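PDB 5Y2A: insect group II chitinase from Ostrinia furnacalis, which probably hydrolyses the beta-1,4 glycosidic bonds of chitin as a family 18 glycoside hydrolase, taking part in insect chitin breakdown. Local coordinates for residues Pro17-Tyr22 with Gly273-Ala278. Residues are numbered along the deposited sequence; the frame is centred on the assembly and turned at random.
Sequences PDNGKY and GDETRA
D274 meets P17 through its backbone: its carbonyl O lies 3.6 Å from CG of the proline ring. Proline suits this place because its compact ring presents CG and CD together, and both carbons reach successive peptide groups of 273-278. At E275 the carbonyl O takes the second of these contacts, 3.5 Å from P17 CD, while the backbone N bonds to the carboxylate of E286. The E275 side chain leaves the backbone with CG beside its own N (chi1 -77°), which sets this methylene against G20; glycine, with no side chain, brings its backbone N to 3.7 Å and its CA to 3.9 Å from E275 CG. The bend at chi2 (82°) then carries the carboxylate on toward N19, where OE2 passes CB at 4.1 Å and makes a weak hydrogen bond with the hydroxyl of Y354. The turn itself is closed by the bond from R277 N to the carbonyl of G273. R277 then folds back along its own loop: NE donates to the O of E275 (2.9 Å), from above the carbonyl plane. P17 CD rests over one face of the guanidinium, 3.7 Å above its plane and offset toward the rim. Arginine fits because its flat group can accept an aliphatic carbon on a face while its N-H groups find acceptors: NH2 goes to the carbonyl of Y15, and NH1 forms a salt bridge with D53 of the second subunit. Beside the subunit interface, the loop after the first strand of the family 18 TIM barrel, 4-10, thus meets a loop between strands 266-269 and 281-283, in what is, by family topology, probably the alpha+beta insertion domain between barrel strands seven and eight.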
ATOM      1  N   PRO A  17       8.250   6.443 -12.639  1.00 18.09           N
ATOM      2  CA  PRO A  17       8.200   7.211 -13.888  1.00 19.76           C
ATOM      3  C   PRO A  17       9.560   7.845 -14.130  1.00 25.99           C
ATOM      4  O   PRO A  17      10.295   8.154 -13.189  1.00 26.19           O
ATOM      5  CB  PRO A  17       7.118   8.266 -13.620  1.00 19.61           C
ATOM      6  CG  PRO A  17       6.251   7.656 -12.552  1.00 17.53           C
ATOM      7  CD  PRO A  17       7.164   6.811 -11.709  1.00 17.18           C
ATOM      8  N   ASP A  18       9.892   8.019 -15.412  1.00 23.76           N
ATOM      9  CA  ASP A  18      11.268   8.323 -15.814  1.00 30.23           C
ATOM     10  C   ASP A  18      11.938   9.397 -14.968  1.00 22.48           C
ATOM     11  O   ASP A  18      13.120   9.270 -14.632  1.00 23.72           O
ATOM     12  CB  ASP A  18      11.324   8.708 -17.291  1.00 34.05           C
ATOM     13  CG  ASP A  18      11.182   7.510 -18.209  1.00 57.58           C
ATOM     14  OD1 ASP A  18      11.436   6.375 -17.744  1.00 51.89           O
ATOM     15  OD2 ASP A  18      10.834   7.700 -19.395  1.00 50.40           O
ATOM     16  N   ASN A  19      11.213  10.446 -14.590  1.00 23.40           N
ATOM     17  CA  ASN A  19      11.890  11.514 -13.862  1.00 23.82           C
ATOM     18  C   ASN A  19      12.330  11.070 -12.465  1.00 23.69           C
ATOM     19  O   ASN A  19      13.291  11.618 -11.914  1.00 26.10           O
ATOM     20  CB  ASN A  19      10.956  12.719 -13.753  1.00 30.09           C
ATOM     21  CG  ASN A  19      10.591  13.305 -15.106  1.00 39.65           C
ATOM     22  OD1 ASN A  19      11.355  13.214 -16.066  1.00 42.99           O
ATOM     23  ND2 ASN A  19       9.417  13.921 -15.183  1.00 38.66           N
ATOM     24  N   GLY A  20      11.663  10.071 -11.895  1.00 17.30           N
ATOM     25  CA  GLY A  20      12.002   9.502 -10.601  1.00 17.34           C
ATOM     26  C   GLY A  20      12.831   8.234 -10.636  1.00 18.11           C
ATOM     27  O   GLY A  20      13.308   7.768  -9.600  1.00 15.63           O
ATOM     28  N   LYS A  21      12.993   7.661 -11.825  1.00 15.41           N
ATOM     29  CA  LYS A  21      13.687   6.389 -11.969  1.00 16.19           C
ATOM     30  C   LYS A  21      15.120   6.479 -11.459  1.00 15.95           C
ATOM     31  O   LYS A  21      15.860   7.401 -11.805  1.00 16.86           O
ATOM     32  CB  LYS A  21      13.668   5.972 -13.439  1.00 19.82           C
ATOM     33  CG  LYS A  21      14.336   4.648 -13.740  1.00 26.33           C
ATOM     34  CD  LYS A  21      14.386   4.420 -15.242  1.00 25.89           C
ATOM     35  CE  LYS A  21      14.610   2.950 -15.577  1.00 32.78           C
ATOM     36  NZ  LYS A  21      13.381   2.132 -15.462  1.00 41.57           N
ATOM     37  N   TYR A  22      15.505   5.520 -10.622  1.00 15.82           N
ATOM     38  CA  TYR A  22      16.837   5.487 -10.030  1.00 15.25           C
ATOM     39  C   TYR A  22      17.438   4.113 -10.269  1.00 16.51           C
ATOM     40  O   TYR A  22      16.835   3.095  -9.905  1.00 16.79           O
ATOM     41  CB  TYR A  22      16.778   5.802  -8.534  1.00 12.35           C
ATOM     42  CG  TYR A  22      18.116   6.149  -7.905  1.00 15.25           C
ATOM     43  CD1 TYR A  22      19.029   5.157  -7.566  1.00 17.41           C
ATOM     44  CD2 TYR A  22      18.453   7.473  -7.637  1.00 14.14           C
ATOM     45  CE1 TYR A  22      20.252   5.474  -6.983  1.00 16.51           C
ATOM     46  CE2 TYR A  22      19.667   7.800  -7.050  1.00 15.27           C
ATOM     47  CZ  TYR A  22      20.561   6.797  -6.727  1.00 16.09           C
ATOM     48  OH  TYR A  22      21.763   7.125  -6.145  1.00 16.10           O
ATOM     49  N   GLY A 273       2.298  11.615  -4.725  1.00 13.63           N
ATOM     50  CA  GLY A 273       3.138  12.287  -5.693  1.00 14.87           C
ATOM     51  C   GLY A 273       3.167  11.569  -7.033  1.00 14.52           C
ATOM     52  O   GLY A 273       2.902  10.367  -7.129  1.00 14.40           O
ATOM     53  N   ASP A 274       3.532  12.321  -8.081  1.00 15.95           N
ATOM     54  CA  ASP A 274       3.553  11.761  -9.433  1.00 16.48           C
ATOM     55  C   ASP A 274       4.564  10.629  -9.552  1.00 14.75           C
ATOM     56  O   ASP A 274       4.349   9.662 -10.293  1.00 14.78           O
ATOM     57  CB  ASP A 274       3.896  12.835 -10.467  1.00 20.62           C
ATOM     58  CG  ASP A 274       2.837  13.910 -10.584  1.00 30.07           C
ATOM     59  OD1 ASP A 274       1.733  13.750 -10.021  1.00 23.23           O
ATOM     60  OD2 ASP A 274       3.117  14.916 -11.270  1.00 31.95           O
ATOM     61  N   GLU A 275       5.685  10.746  -8.855  1.00 12.88           N
ATOM     62  CA  GLU A 275       6.739   9.753  -9.002  1.00 14.15           C
ATOM     63  C   GLU A 275       6.668   8.663  -7.946  1.00 16.57           C
ATOM     64  O   GLU A 275       6.839   7.483  -8.270  1.00 15.28           O
ATOM     65  CB  GLU A 275       8.110  10.434  -8.947  1.00 16.39           C
ATOM     66  CG  GLU A 275       8.486  11.160 -10.228  1.00 15.96           C
ATOM     67  CD  GLU A 275       7.868  12.542 -10.333  1.00 22.06           C
ATOM     68  OE1 GLU A 275       7.716  13.225  -9.299  1.00 19.96           O
ATOM     69  OE2 GLU A 275       7.526  12.940 -11.464  1.00 26.89           O
ATOM     70  N   THR A 276       6.405   9.014  -6.687  1.00 12.24           N
ATOM     71  CA  THR A 276       6.412   7.993  -5.646  1.00 14.56           C
ATOM     72  C   THR A 276       5.079   7.267  -5.498  1.00 13.42           C
ATOM     73  O   THR A 276       5.068   6.130  -5.013  1.00 12.41           O
ATOM     74  CB  THR A 276       6.853   8.600  -4.301  1.00 12.11           C
ATOM     75  OG1 THR A 276       6.045   9.738  -3.965  1.00 13.39           O
ATOM     76  CG2 THR A 276       8.334   9.016  -4.378  1.00 13.16           C
ATOM     77  N   ARG A 277       3.972   7.876  -5.918  1.00 11.63           N
ATOM     78  CA  ARG A 277       2.683   7.186  -6.061  1.00 13.92           C
ATOM     79  C   ARG A 277       2.276   6.447  -4.789  1.00 17.70           C
ATOM     80  O   ARG A 277       1.837   5.297  -4.824  1.00 17.51           O
ATOM     81  CB  ARG A 277       2.743   6.217  -7.245  1.00 16.97           C
ATOM     82  CG  ARG A 277       3.161   6.864  -8.548  1.00 16.73           C
ATOM     83  CD  ARG A 277       3.662   5.811  -9.524  1.00 15.94           C
ATOM     84  NE  ARG A 277       4.972   5.390  -9.031  1.00 18.20           N
ATOM     85  CZ  ARG A 277       5.580   4.243  -9.313  1.00 15.66           C
ATOM     86  NH1 ARG A 277       5.022   3.350 -10.121  1.00 13.89           N
ATOM     87  NH2 ARG A 277       6.759   3.992  -8.763  1.00 18.10           N
ATOM     88  N   ALA A 278       2.401   7.121  -3.650  1.00 12.11           N
ATOM     89  CA  ALA A 278       2.018   6.496  -2.387  1.00 15.03           C
ATOM     90  C   ALA A 278       1.441   7.571  -1.481  1.00 16.55           C
ATOM     91  O   ALA A 278       2.188   8.416  -0.981  1.00 13.37           O
ATOM     92  CB  ALA A 278       3.216   5.806  -1.734  1.00 17.60           C
TER